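Local coordinates for nitrogenase molybdenum-iron protein alpha chain (Clostridium pasteurianum, PDB 4WES) that forms, with the beta chain, the nitrogenase component that reduces dinitrogen to ammonium on an iron-sulfur-molybdenum cluster, in a reaction that consumes ATP, at residues 194-199 with 272-277; 209-215 with 255-261; 293-297 with 312-316; 298-302 with 417-423. All coordinates share one frame; numbering follows the deposited sequence. Where two conformers were deposited one is given.

Contact 1 of 4, residues 194-199 with 272-277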
loop_
_atom_site.group_PDB
_atom_site.type_symbol
_atom_site.label_atom_id
_atom_site.label_comp_id
_atom_site.label_asym_id
_atom_site.label_seq_id
_atom_site.Cartn_x
_atom_site.Cartn_y
_atom_site.Cartn_z
ATOM N N MET A 194 5.789 35.583 -32.059
ATOM C CA MET A 194 6.432 36.050 -33.287
ATOM C C MET A 194 7.062 37.415 -33.132
ATOM O O MET A 194 8.211 37.609 -33.522
ATOM C CB MET A 194 5.439 36.053 -34.439
ATOM C CG MET A 194 6.069 36.427 -35.773
ATOM S SD MET A 194 7.160 35.118 -36.380
ATOM C CE MET A 194 8.137 36.078 -37.536
ATOM N N THR A 195 6.301 38.380 -32.641
ATOM C CA THR A 195 6.800 39.746 -32.635
ATOM C C THR A 195 7.679 40.059 -31.457
ATOM O O THR A 195 8.570 40.903 -31.569
ATOM C CB THR A 195 5.666 40.757 -32.733
ATOM O OG1 THR A 195 4.805 40.624 -31.626
ATOM C CG2 THR A 195 4.848 40.567 -34.013
ATOM N N ASP A 196 7.437 39.409 -30.319
ATOM C CA ASP A 196 8.095 39.849 -29.082
ATOM C C ASP A 196 9.175 38.898 -28.582
ATOM O O ASP A 196 9.911 39.255 -27.651
ATOM C CB ASP A 196 7.041 40.088 -27.977
ATOM C CG ASP A 196 6.022 41.143 -28.345
ATOM O OD1 ASP A 196 6.163 41.794 -29.388
ATOM O OD2 ASP A 196 5.043 41.286 -27.598
ATOM N N ILE A 197 9.258 37.712 -29.183
ATOM C CA ILE A 197 10.241 36.714 -28.761
ATOM C C ILE A 197 11.183 36.322 -29.914
ATOM O O ILE A 197 12.392 36.475 -29.833
ATOM C CB ILE A 197 9.599 35.470 -28.056
ATOM C CG1 ILE A 197 8.662 35.920 -26.943
ATOM C CG2 ILE A 197 10.701 34.548 -27.565
ATOM C CD1 ILE A 197 7.955 34.782 -26.246
ATOM N N ILE A 198 10.611 35.754 -30.976
ATOM C CA ILE A 198 11.412 35.259 -32.095
ATOM C C ILE A 198 12.235 36.395 -32.705
ATOM O O ILE A 198 11.705 37.473 -33.024
ATOM C CB ILE A 198 10.514 34.600 -33.178
ATOM C CG1 ILE A 198 9.894 33.324 -32.604
ATOM C CG2 ILE A 198 11.307 34.324 -34.450
ATOM C CD1 ILE A 198 8.937 32.609 -33.543
ATOM N N GLY A 199 13.534 36.136 -32.894
ATOM C CA GLY A 199 14.452 37.090 -33.517
ATOM C C GLY A 199 15.038 38.099 -32.562
ATOM O O GLY A 199 15.787 38.955 -32.983
ATOM N N MET A 272 4.716 33.450 -40.935
ATOM C CA MET A 272 5.356 34.731 -40.630
ATOM C C MET A 272 6.870 34.650 -40.687
ATOM O O MET A 272 7.522 35.611 -41.088
ATOM C CB MET A 272 4.872 35.304 -39.298
ATOM C CG MET A 272 3.419 35.724 -39.363
ATOM S SD MET A 272 2.782 36.564 -37.902
ATOM C CE MET A 272 2.564 35.183 -36.788
ATOM N N MET A 273 7.451 33.522 -40.279
ATOM C CA MET A 273 8.897 33.358 -40.381
ATOM C C MET A 273 9.341 33.313 -41.840
ATOM O O MET A 273 10.418 33.805 -42.187
ATOM C CB MET A 273 9.377 32.142 -39.609
ATOM C CG MET A 273 9.283 32.312 -38.116
ATOM S SD MET A 273 9.979 30.940 -37.176
ATOM C CE MET A 273 11.725 31.258 -37.379
ATOM N N GLU A 274 8.545 32.677 -42.702
ATOM C CA GLU A 274 8.852 32.691 -44.115
ATOM C C GLU A 274 8.799 34.125 -44.663
ATOM O O GLU A 274 9.698 34.551 -45.390
ATOM C CB GLU A 274 7.925 31.778 -44.921
ATOM C CG GLU A 274 8.319 31.688 -46.390
ATOM C CD GLU A 274 7.594 30.648 -47.194
ATOM O OE1 GLU A 274 6.809 29.870 -46.631
ATOM O OE2 GLU A 274 7.784 30.661 -48.414
ATOM N N THR A 275 7.751 34.890 -44.318
ATOM C CA THR A 275 7.625 36.241 -44.833
ATOM C C THR A 275 8.753 37.152 -44.323
ATOM O O THR A 275 9.337 37.940 -45.086
ATOM C CB THR A 275 6.277 36.813 -44.414
ATOM O OG1 THR A 275 5.252 35.980 -44.964
ATOM C CG2 THR A 275 6.134 38.241 -44.839
ATOM N N LYS A 276 9.024 37.089 -43.019
ATOM C CA LYS A 276 9.924 38.048 -42.387
ATOM C C LYS A 276 11.398 37.698 -42.598
ATOM O O LYS A 276 12.213 38.593 -42.815
ATOM C CB LYS A 276 9.616 38.169 -40.900
ATOM C CG LYS A 276 10.472 39.198 -40.175
ATOM C CD LYS A 276 9.958 39.473 -38.760
ATOM C CE LYS A 276 10.856 40.447 -38.022
ATOM N NZ LYS A 276 10.296 40.855 -36.713
ATOM N N TYR A 277 11.729 36.414 -42.516
ATOM C CA TYR A 277 13.127 35.953 -42.550
ATOM C C TYR A 277 13.528 35.219 -43.844
ATOM O O TYR A 277 14.717 35.047 -44.093
ATOM C CB TYR A 277 13.422 35.063 -41.328
ATOM C CG TYR A 277 13.251 35.771 -40.031
ATOM C CD1 TYR A 277 14.117 36.808 -39.648
ATOM C CD2 TYR A 277 12.212 35.455 -39.160
ATOM C CE1 TYR A 277 13.948 37.498 -38.460
ATOM C CE2 TYR A 277 12.060 36.128 -37.988
ATOM C CZ TYR A 277 12.917 37.142 -37.620
ATOM O OH TYR A 277 12.728 37.801 -36.436
HETATM O O HOH W 1 10.022 38.276 -35.456
HETATM O O HOH W 2 14.159 39.997 -35.880
#

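Contact 2 of 4, residues 209-215 with 255-261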
loop_
_atom_site.group_PDB
_atom_site.type_symbol
_atom_site.label_atom_id
_atom_site.label_comp_id
_atom_site.label_asym_id
_atom_site.label_seq_id
_atom_site.Cartn_x
_atom_site.Cartn_y
_atom_site.Cartn_z
ATOM N N SER A 209 20.854 23.668 -39.771
ATOM C CA SER A 209 19.948 24.033 -38.690
ATOM C C SER A 209 18.488 23.960 -39.115
ATOM O O SER A 209 18.084 24.520 -40.135
ATOM C CB SER A 209 20.265 25.432 -38.161
ATOM O OG SER A 209 21.416 25.460 -37.321
ATOM N N ILE A 210 17.716 23.246 -38.303
ATOM C CA ILE A 210 16.279 23.109 -38.499
ATOM C C ILE A 210 15.584 23.478 -37.183
ATOM O O ILE A 210 16.154 23.386 -36.111
ATOM C CB ILE A 210 15.913 21.667 -38.921
ATOM C CG1 ILE A 210 16.216 20.653 -37.832
ATOM C CG2 ILE A 210 16.623 21.340 -40.214
ATOM C CD1 ILE A 210 15.036 20.436 -36.875
ATOM N N ASN A 211 14.307 23.848 -37.297
ATOM C CA ASN A 211 13.423 23.927 -36.135
ATOM C C ASN A 211 12.299 22.916 -36.301
ATOM O O ASN A 211 11.864 22.668 -37.414
ATOM C CB ASN A 211 12.741 25.269 -36.007
ATOM C CG ASN A 211 13.686 26.435 -35.794
ATOM O OD1 ASN A 211 14.717 26.329 -35.112
ATOM N ND2 ASN A 211 13.342 27.565 -36.438
ATOM N N VAL A 212 11.830 22.357 -35.179
ATOM C CA VAL A 212 10.585 21.615 -35.179
ATOM C C VAL A 212 9.498 22.495 -34.589
ATOM O O VAL A 212 9.548 22.864 -33.420
ATOM C CB VAL A 212 10.667 20.280 -34.446
ATOM C CG1 VAL A 212 9.367 19.485 -34.641
ATOM C CG2 VAL A 212 11.856 19.463 -34.908
ATOM N N LEU A 213 8.566 22.906 -35.433
ATOM C CA LEU A 213 7.489 23.806 -35.038
ATOM C C LEU A 213 6.214 23.024 -34.694
ATOM O O LEU A 213 5.822 22.110 -35.440
ATOM C CB LEU A 213 7.156 24.786 -36.153
ATOM C CG LEU A 213 8.248 25.758 -36.624
ATOM C CD1 LEU A 213 7.647 26.755 -37.597
ATOM C CD2 LEU A 213 8.939 26.440 -35.464
ATOM N N GLY A 214 5.533 23.434 -33.627
ATOM C CA GLY A 214 4.277 22.791 -33.258
ATOM C C GLY A 214 4.507 21.379 -32.766
ATOM O O GLY A 214 3.843 20.416 -33.190
ATOM N N GLU A 215 5.444 21.259 -31.850
ATOM C CA GLU A 215 5.800 20.003 -31.224
ATOM C C GLU A 215 6.077 20.290 -29.757
ATOM O O GLU A 215 6.907 21.162 -29.446
ATOM C CB GLU A 215 7.014 19.380 -31.894
ATOM C CG GLU A 215 7.616 18.243 -31.120
ATOM C CD GLU A 215 6.640 17.149 -30.750
ATOM O OE1 GLU A 215 6.732 16.636 -29.610
ATOM O OE2 GLU A 215 5.787 16.801 -31.610
ATOM N N ALA A 255 17.769 29.313 -38.332
ATOM C CA ALA A 255 17.538 28.019 -38.948
ATOM C C ALA A 255 17.387 28.193 -40.431
ATOM O O ALA A 255 17.004 29.256 -40.904
ATOM C CB ALA A 255 16.299 27.324 -38.391
ATOM N N ASP A 256 17.647 27.118 -41.168
ATOM C CA ASP A 256 17.384 27.092 -42.602
ATOM C C ASP A 256 16.090 26.427 -43.028
ATOM O O ASP A 256 15.652 26.655 -44.145
ATOM C CB ASP A 256 18.543 26.417 -43.328
ATOM C CG ASP A 256 19.727 27.331 -43.448
ATOM O OD1 ASP A 256 19.541 28.568 -43.390
ATOM O OD2 ASP A 256 20.836 26.849 -43.555
ATOM N N LEU A 257 15.478 25.622 -42.142
ATOM C CA LEU A 257 14.247 24.957 -42.518
ATOM C C LEU A 257 13.397 24.744 -41.289
ATOM O O LEU A 257 13.879 24.213 -40.283
ATOM C CB LEU A 257 14.552 23.597 -43.191
ATOM C CG LEU A 257 13.346 22.808 -43.742
ATOM C CD1 LEU A 257 12.665 23.548 -44.888
ATOM C CD2 LEU A 257 13.843 21.443 -44.180
ATOM N N ASN A 258 12.125 25.150 -41.393
ATOM C CA ASN A 258 11.130 24.871 -40.358
ATOM C C ASN A 258 10.341 23.609 -40.717
ATOM O O ASN A 258 9.908 23.437 -41.866
ATOM C CB ASN A 258 10.153 26.046 -40.236
ATOM C CG ASN A 258 10.679 27.172 -39.378
ATOM O OD1 ASN A 258 11.327 26.915 -38.372
ATOM N ND2 ASN A 258 10.275 28.404 -39.697
ATOM N N LEU A 259 10.167 22.743 -39.728
ATOM C CA LEU A 259 9.402 21.507 -39.881
ATOM C C LEU A 259 8.094 21.691 -39.097
ATOM O O LEU A 259 8.137 21.854 -37.895
ATOM C CB LEU A 259 10.174 20.329 -39.336
ATOM C CG LEU A 259 11.634 20.175 -39.752
ATOM C CD1 LEU A 259 12.262 18.965 -39.081
ATOM C CD2 LEU A 259 11.824 20.127 -41.238
ATOM N N VAL A 260 6.953 21.569 -39.738
ATOM C CA VAL A 260 5.674 21.808 -39.079
ATOM C C VAL A 260 4.997 20.481 -38.764
ATOM O O VAL A 260 4.495 19.801 -39.665
ATOM C CB VAL A 260 4.786 22.719 -39.942
ATOM C CG1 VAL A 260 3.381 22.828 -39.384
ATOM C CG2 VAL A 260 5.406 24.108 -40.075
ATOM N N GLN A 261 5.000 20.108 -37.487
ATOM C CA GLN A 261 4.359 18.875 -37.031
ATOM C C GLN A 261 2.853 19.124 -36.816
ATOM O O GLN A 261 2.048 18.571 -37.536
ATOM C CB GLN A 261 5.045 18.338 -35.760
ATOM C CG GLN A 261 4.419 17.067 -35.173
ATOM C CD GLN A 261 4.531 15.887 -36.084
ATOM O OE1 GLN A 261 5.607 15.627 -36.634
ATOM N NE2 GLN A 261 3.444 15.132 -36.217
HETATM O O HOH W 3 21.772 26.204 -41.061
#

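Contact 3 of 4, residues 293-297 with 312-316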
loop_
_atom_site.group_PDB
_atom_site.type_symbol
_atom_site.label_atom_id
_atom_site.label_comp_id
_atom_site.label_asym_id
_atom_site.label_seq_id
_atom_site.Cartn_x
_atom_site.Cartn_y
_atom_site.Cartn_z
ATOM N N VAL A 293 9.876 8.277 -42.179
ATOM C CA VAL A 293 10.739 8.012 -43.334
ATOM C C VAL A 293 10.544 9.077 -44.415
ATOM O O VAL A 293 11.488 9.623 -44.983
ATOM C CB VAL A 293 10.481 6.606 -43.894
ATOM C CG1 VAL A 293 11.162 6.408 -45.242
ATOM C CG2 VAL A 293 10.982 5.571 -42.928
ATOM N N GLU A 294 9.274 9.361 -44.708
ATOM C CA GLU A 294 8.939 10.381 -45.724
ATOM C C GLU A 294 9.475 11.750 -45.284
ATOM O O GLU A 294 10.044 12.484 -46.101
ATOM C CB GLU A 294 7.427 10.451 -45.959
ATOM C CG GLU A 294 6.989 11.547 -46.897
ATOM C CD GLU A 294 5.503 11.484 -47.217
ATOM O OE1 GLU A 294 4.686 11.299 -46.292
ATOM O OE2 GLU A 294 5.166 11.615 -48.409
ATOM N N THR A 295 9.290 12.083 -44.007
ATOM C CA THR A 295 9.768 13.359 -43.478
ATOM C C THR A 295 11.288 13.472 -43.669
ATOM O O THR A 295 11.793 14.491 -44.157
ATOM C CB THR A 295 9.434 13.461 -41.985
ATOM O OG1 THR A 295 8.015 13.484 -41.794
ATOM C CG2 THR A 295 10.051 14.719 -41.387
ATOM N N LEU A 296 12.024 12.463 -43.244
ATOM C CA LEU A 296 13.477 12.509 -43.313
ATOM C C LEU A 296 13.930 12.609 -44.760
ATOM O O LEU A 296 14.897 13.300 -45.087
ATOM C CB LEU A 296 14.087 11.287 -42.634
ATOM C CG LEU A 296 13.866 11.192 -41.124
ATOM C CD1 LEU A 296 14.413 9.857 -40.620
ATOM C CD2 LEU A 296 14.540 12.346 -40.403
ATOM N N ARG A 297 13.271 11.888 -45.661
ATOM C CA ARG A 297 13.620 11.956 -47.071
ATOM C C ARG A 297 13.283 13.324 -47.683
ATOM O O ARG A 297 14.048 13.848 -48.493
ATOM C CB ARG A 297 12.985 10.799 -47.838
ATOM C CG ARG A 297 13.657 9.467 -47.506
ATOM C CD ARG A 297 12.941 8.280 -48.084
ATOM N NE ARG A 297 13.740 7.106 -47.842
ATOM C CZ ARG A 297 13.299 5.861 -47.965
ATOM N NH1 ARG A 297 12.027 5.631 -48.263
ATOM N NH2 ARG A 297 14.125 4.860 -47.758
ATOM N N THR A 312 21.078 9.821 -43.911
ATOM C CA THR A 312 19.618 9.676 -43.784
ATOM C C THR A 312 19.233 8.216 -44.034
ATOM O O THR A 312 18.528 7.584 -43.236
ATOM C CB THR A 312 18.837 10.628 -44.731
ATOM O OG1 THR A 312 19.042 11.976 -44.324
ATOM C CG2 THR A 312 17.352 10.377 -44.712
ATOM N N GLU A 313 19.722 7.672 -45.132
ATOM C CA GLU A 313 19.373 6.295 -45.484
ATOM C C GLU A 313 20.013 5.284 -44.536
ATOM O O GLU A 313 19.395 4.272 -44.197
ATOM C CB GLU A 313 19.669 5.999 -46.957
ATOM C CG GLU A 313 18.820 6.847 -47.887
ATOM C CD GLU A 313 17.336 6.595 -47.724
ATOM O OE1 GLU A 313 16.560 7.553 -47.809
ATOM O OE2 GLU A 313 16.926 5.436 -47.513
ATOM N N GLU A 314 21.246 5.535 -44.094
ATOM C CA GLU A 314 21.870 4.634 -43.117
ATOM C C GLU A 314 21.060 4.595 -41.826
ATOM O O GLU A 314 20.841 3.515 -41.261
ATOM C CB GLU A 314 23.298 5.066 -42.782
ATOM C CG GLU A 314 24.251 4.865 -43.932
ATOM C CD GLU A 314 25.622 5.459 -43.698
ATOM O OE1 GLU A 314 25.838 6.189 -42.692
ATOM O OE2 GLU A 314 26.485 5.166 -44.552
ATOM N N VAL A 315 20.671 5.766 -41.321
ATOM C CA VAL A 315 19.942 5.821 -40.066
ATOM C C VAL A 315 18.551 5.195 -40.183
ATOM O O VAL A 315 18.144 4.436 -39.311
ATOM C CB VAL A 315 19.889 7.267 -39.534
ATOM C CG1 VAL A 315 18.947 7.395 -38.354
ATOM C CG2 VAL A 315 21.302 7.733 -39.148
ATOM N N ILE A 316 17.853 5.487 -41.272
ATOM C CA ILE A 316 16.540 4.852 -41.520
ATOM C C ILE A 316 16.702 3.328 -41.479
ATOM O O ILE A 316 15.942 2.632 -40.789
ATOM C CB ILE A 316 15.923 5.314 -42.856
ATOM C CG1 ILE A 316 15.435 6.762 -42.748
ATOM C CG2 ILE A 316 14.778 4.397 -43.265
ATOM C CD1 ILE A 316 15.088 7.371 -44.069
HETATM O O HOH W 4 17.102 13.688 -43.444
#

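Contact 4 of 4, residues 298-302 with 417-423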
loop_
_atom_site.group_PDB
_atom_site.type_symbol
_atom_site.label_atom_id
_atom_site.label_comp_id
_atom_site.label_asym_id
_atom_site.label_seq_id
_atom_site.Cartn_x
_atom_site.Cartn_y
_atom_site.Cartn_z
ATOM N N ASP A 298 12.196 13.937 -47.242
ATOM C CA ASP A 298 11.868 15.289 -47.718
ATOM C C ASP A 298 12.916 16.300 -47.251
ATOM O O ASP A 298 13.313 17.205 -47.995
ATOM C CB ASP A 298 10.501 15.717 -47.190
ATOM C CG ASP A 298 9.321 15.058 -47.902
ATOM O OD1 ASP A 298 9.486 14.543 -49.019
ATOM O OD2 ASP A 298 8.208 15.172 -47.365
ATOM N N MET A 299 13.325 16.160 -45.993
ATOM C CA MET A 299 14.329 17.058 -45.426
ATOM C C MET A 299 15.629 16.919 -46.215
ATOM O O MET A 299 16.266 17.918 -46.585
ATOM C CB MET A 299 14.604 16.718 -43.969
ATOM C CG MET A 299 13.462 17.033 -43.050
ATOM S SD MET A 299 13.801 16.475 -41.372
ATOM C CE MET A 299 15.094 17.635 -40.939
ATOM N N ALA A 300 16.040 15.689 -46.528
ATOM C CA ALA A 300 17.281 15.465 -47.255
ATOM C C ALA A 300 17.190 16.068 -48.660
ATOM O O ALA A 300 18.153 16.636 -49.163
ATOM C CB ALA A 300 17.595 13.984 -47.336
ATOM N N LYS A 301 16.028 15.984 -49.292
ATOM C CA LYS A 301 15.843 16.607 -50.591
ATOM C C LYS A 301 16.024 18.127 -50.524
ATOM O O LYS A 301 16.620 18.730 -51.415
ATOM C CB LYS A 301 14.482 16.264 -51.178
ATOM C CG LYS A 301 14.378 14.828 -51.677
ATOM C CD LYS A 301 12.967 14.402 -52.023
ATOM C CE LYS A 301 12.939 12.916 -52.325
ATOM N NZ LYS A 301 11.573 12.441 -52.605
ATOM N N CYS A 302 15.510 18.739 -49.456
ATOM C CA CYS A 302 15.642 20.189 -49.306
ATOM C C CYS A 302 17.089 20.616 -49.142
ATOM O O CYS A 302 17.505 21.612 -49.741
ATOM C CB CYS A 302 14.802 20.691 -48.121
ATOM S SG CYS A 302 13.019 20.611 -48.342
ATOM N N LEU A 417 11.324 21.137 -56.130
ATOM C CA LEU A 417 11.073 20.302 -54.957
ATOM C C LEU A 417 9.568 20.044 -54.787
ATOM O O LEU A 417 9.148 18.909 -54.483
ATOM C CB LEU A 417 11.658 20.941 -53.702
ATOM C CG LEU A 417 13.194 20.910 -53.599
ATOM C CD1 LEU A 417 13.692 21.919 -52.567
ATOM C CD2 LEU A 417 13.728 19.518 -53.302
ATOM N N LYS A 418 8.736 21.057 -54.981
ATOM C CA LYS A 418 7.269 20.824 -54.886
ATOM C C LYS A 418 6.780 19.830 -55.934
ATOM O O LYS A 418 5.973 18.945 -55.639
ATOM C CB LYS A 418 6.457 22.122 -54.997
ATOM C CG LYS A 418 6.659 23.084 -53.833
ATOM C CD LYS A 418 5.830 24.336 -54.050
ATOM C CE LYS A 418 6.109 25.405 -53.030
ATOM N NZ LYS A 418 5.317 26.634 -53.327
ATOM N N LYS A 419 7.252 19.987 -57.175
ATOM C CA LYS A 419 6.893 19.069 -58.236
ATOM C C LYS A 419 7.321 17.646 -57.895
ATOM O O LYS A 419 6.664 16.681 -58.299
ATOM C CB LYS A 419 7.541 19.513 -59.554
ATOM C CG LYS A 419 6.729 19.257 -60.810
ATOM C CD LYS A 419 7.571 19.533 -62.054
ATOM C CE LYS A 419 8.272 20.888 -61.993
ATOM N NZ LYS A 419 9.504 20.930 -62.833
ATOM N N ALA A 420 8.423 17.524 -57.160
ATOM C CA ALA A 420 8.927 16.237 -56.696
ATOM C C ALA A 420 8.212 15.700 -55.439
ATOM O O ALA A 420 8.575 14.641 -54.955
ATOM C CB ALA A 420 10.428 16.320 -56.468
ATOM N N GLY A 421 7.218 16.421 -54.919
ATOM C CA GLY A 421 6.390 15.935 -53.815
ATOM C C GLY A 421 6.765 16.470 -52.437
ATOM O O GLY A 421 6.174 16.049 -51.436
ATOM N N VAL A 422 7.702 17.411 -52.351
ATOM C CA VAL A 422 8.101 17.919 -51.056
ATOM C C VAL A 422 7.080 18.980 -50.641
ATOM O O VAL A 422 6.783 19.883 -51.436
ATOM C CB VAL A 422 9.515 18.522 -51.141
ATOM C CG1 VAL A 422 9.924 19.132 -49.814
ATOM C CG2 VAL A 422 10.528 17.469 -51.575
ATOM N N PRO A 423 6.530 18.880 -49.413
ATOM C CA PRO A 423 5.405 19.735 -49.009
ATOM C C PRO A 423 5.895 21.088 -48.471
ATOM O O PRO A 423 5.675 21.445 -47.304
ATOM C CB PRO A 423 4.715 18.909 -47.936
ATOM C CG PRO A 423 5.842 18.140 -47.302
ATOM C CD PRO A 423 6.770 17.789 -48.448
HETATM O O HOH W 5 7.537 13.593 -50.582
#

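Contact 1 of 4, residues 194-199 with 272-277
M194 fits as a knob into the hole formed by M272, M273, K276 and Y277. CG of M194 is anti to the backbone N (chi1 -176°), and a bend at the next bond turns the thioether onto the facing helix. M194 SD comes within 3.7 Å of M272 CB as the two methionines run past each other in opposite directions, and the terminal M194 CE rests 3.6 Å from M272 O. An unbranched, flexible side chain can thread among four neighbours. I198 adds a second apolar touch: I198 CD1 lies 4.1 Å from M273 SD, while its CG2 leans obliquely on the ring of Y277. Together they fasten the end of helix 182-196 and the loop leaving it to the last turns of helix 263-277. At G199, where phi is positive, the lack of a side chain lets Y277 OH approach to 3.5 Å from G199 CA. The polar link runs through a water, which donates to M194 O (2.7 Å), accepts from K276 NZ (2.9 Å) and is also hydrogen-bonded to Y277 OH. K276 is extended beyond CG, which carries its amine to this water, and K276 CG sits over the centre of the Y277 ring.

Contact 2 of 4, residues 209-215 with 255-261
I210 and L259 meet on one face of a parallel strand pair, with I210 CD1 3.8 Å from L259 CD1, and V212 CG2 reaches the same L259 methyl more loosely. I210 and L259 pack against M299 of helix 289-303, whereas V212 touches T239 of strand 235-239. On the other face L213 CD1 lies against the amide of N258, 3.5 Å from N258 CG, and L213 and V260 touch A270 of helix 263-277. In the backbone ladder N211 N donates to L257 O and N211 O accepts from L259 N (2.9 Å); one step on, L213 N donates to L259 O (2.7 Å) and L213 O accepts from Q261 N. N211 ND2 donates to N258 OD1 (2.9 Å), in that carbonyl's plane, with the two amides turned 31° apart; an asparagine can both donate and accept, which suits this buried face. N211 ND2 also donates to A252 O, and N211 OD1 accepts from N237 ND2, so the amide's rotation is fixed. At the N-terminal end S209 O accepts a hydrogen bond from D256 N (2.8 Å), which comes from above the carbonyl plane, and a water joins S209 N to D256 OD2. These are the central strands of a four-stranded parallel sheet, a Rossmann-like arrangement; strand 257-260 runs on, through Q261, to C262, the cysteine ligand of the iron-sulfur-molybdenum cluster, and G214, ending the other strand, lies close to the same cysteine.

Contact 3 of 4, residues 293-297 with 312-316
R297 grips the carboxylate of E313 side-on: R297 NE donates to E313 OE1 at 2.9 Å, and R297 NH2 donates to E313 OE2 at the same 2.9 Å. Each oxygen uses its syn lone pair; the guanidinium and carboxylate planes are nearly coplanar, 20° apart, and the N-H...O angles are 156° at NE and a straighter 165° at NH2. Two bonds of this kind fix the rotation of both groups. The arginine reaches across because its chain is extended from CG to NE, whereas the glutamate folds back at chi2 to bring its carboxylate to the same edge. Long side chains are apt here, since the axes of segments 293-297 and 312-316 come no closer than 10.6 Å. V293 CG1 lies beneath one face of the guanidinium, offset toward its rim, though this holds for one of two conformers and is doubtful.

Deeper in, the interface is apolar. L296 CD1 meets I316 CG1 at 3.9 Å as the two side chains pass in opposite directions. T312 turns its methyl to the partner helix, T312 CG2 lying 3.8 Å from L296 O, and uses its hydroxyl to bond L308 O in its own helix. T312 OG1 also accepts from a water that donates to L296 O, which bridges the helices. The pair is nearly antiparallel: helix 306-334 runs back along helix 289-303, and helix 221-232 closes its inner side, where I232 touches L296, T312 and V315.

Contact 4 of 4, residues 298-302 with 417-423
This is a helix packed against the end of another and the loop after it, joined by side chains and one water, with no direct hydrogen bond across: V422 and L417 rest on D298, K301 and C302 of helix 289-303. It sits beside the edge strand 281-283, whose I282 touches both C302 and V422. Helix 411-419 finishes in a Schellman motif, in which G421, at positive phi, allows the chain to turn back, with V422 N bonded to L417 O and G421 N to K418 O. That turn places L417 and V422 on the same side, toward the partner helix.

V422 spreads its branches over two neighbours. V422 CG1 stands anti to the backbone N (chi1 177°) and meets C302 SG at 3.7 Å, while V422 CG2 lies 3.9 Å from K301 CD. L417 fills the place next to it: L417 CD2 is 3.5 Å from K301 O, and its CD1 faces C302 CA. K301 thus offers its aliphatic stem, which is extended and carries the amine on toward the protein surface. P423 closes the other end, where P423 CD comes 3.2 Å from D298 OD2. A proline carbon bonded to the ring nitrogen is slightly electropositive, so a carboxylate oxygen probably tolerates this approach.

The other oxygen, D298 OD1, receives a water's hydrogen at 2.7 Å, and the same water donates to G421 O (2.9 Å). With an apolar middle and a water-borne polar link, the joint depends mainly on shape, and its acidic end is probably held less rigidly than by a direct bond.

In the fold
From the N terminus, helix 182-196 leads into strand 209-215, and strand 257-260 into helix 263-277; contact 2 therefore lies within the loop that contact 1 closes. M273 of contact 1 touches N258 of contact 2, joining the packed helix end to the sheet. Farther on, helix 289-303 serves both remaining contacts. Contact 3 ties it to helix 306-334 after a short turn, while contact 4 ties it to the end of helix 411-419, more than a hundred residues later, so their segments alternate along the chain. M299 and C302 of this helix pack on L259 and L257 of contact 2, which places contact 1 and contact 4 at different faces of one sheet.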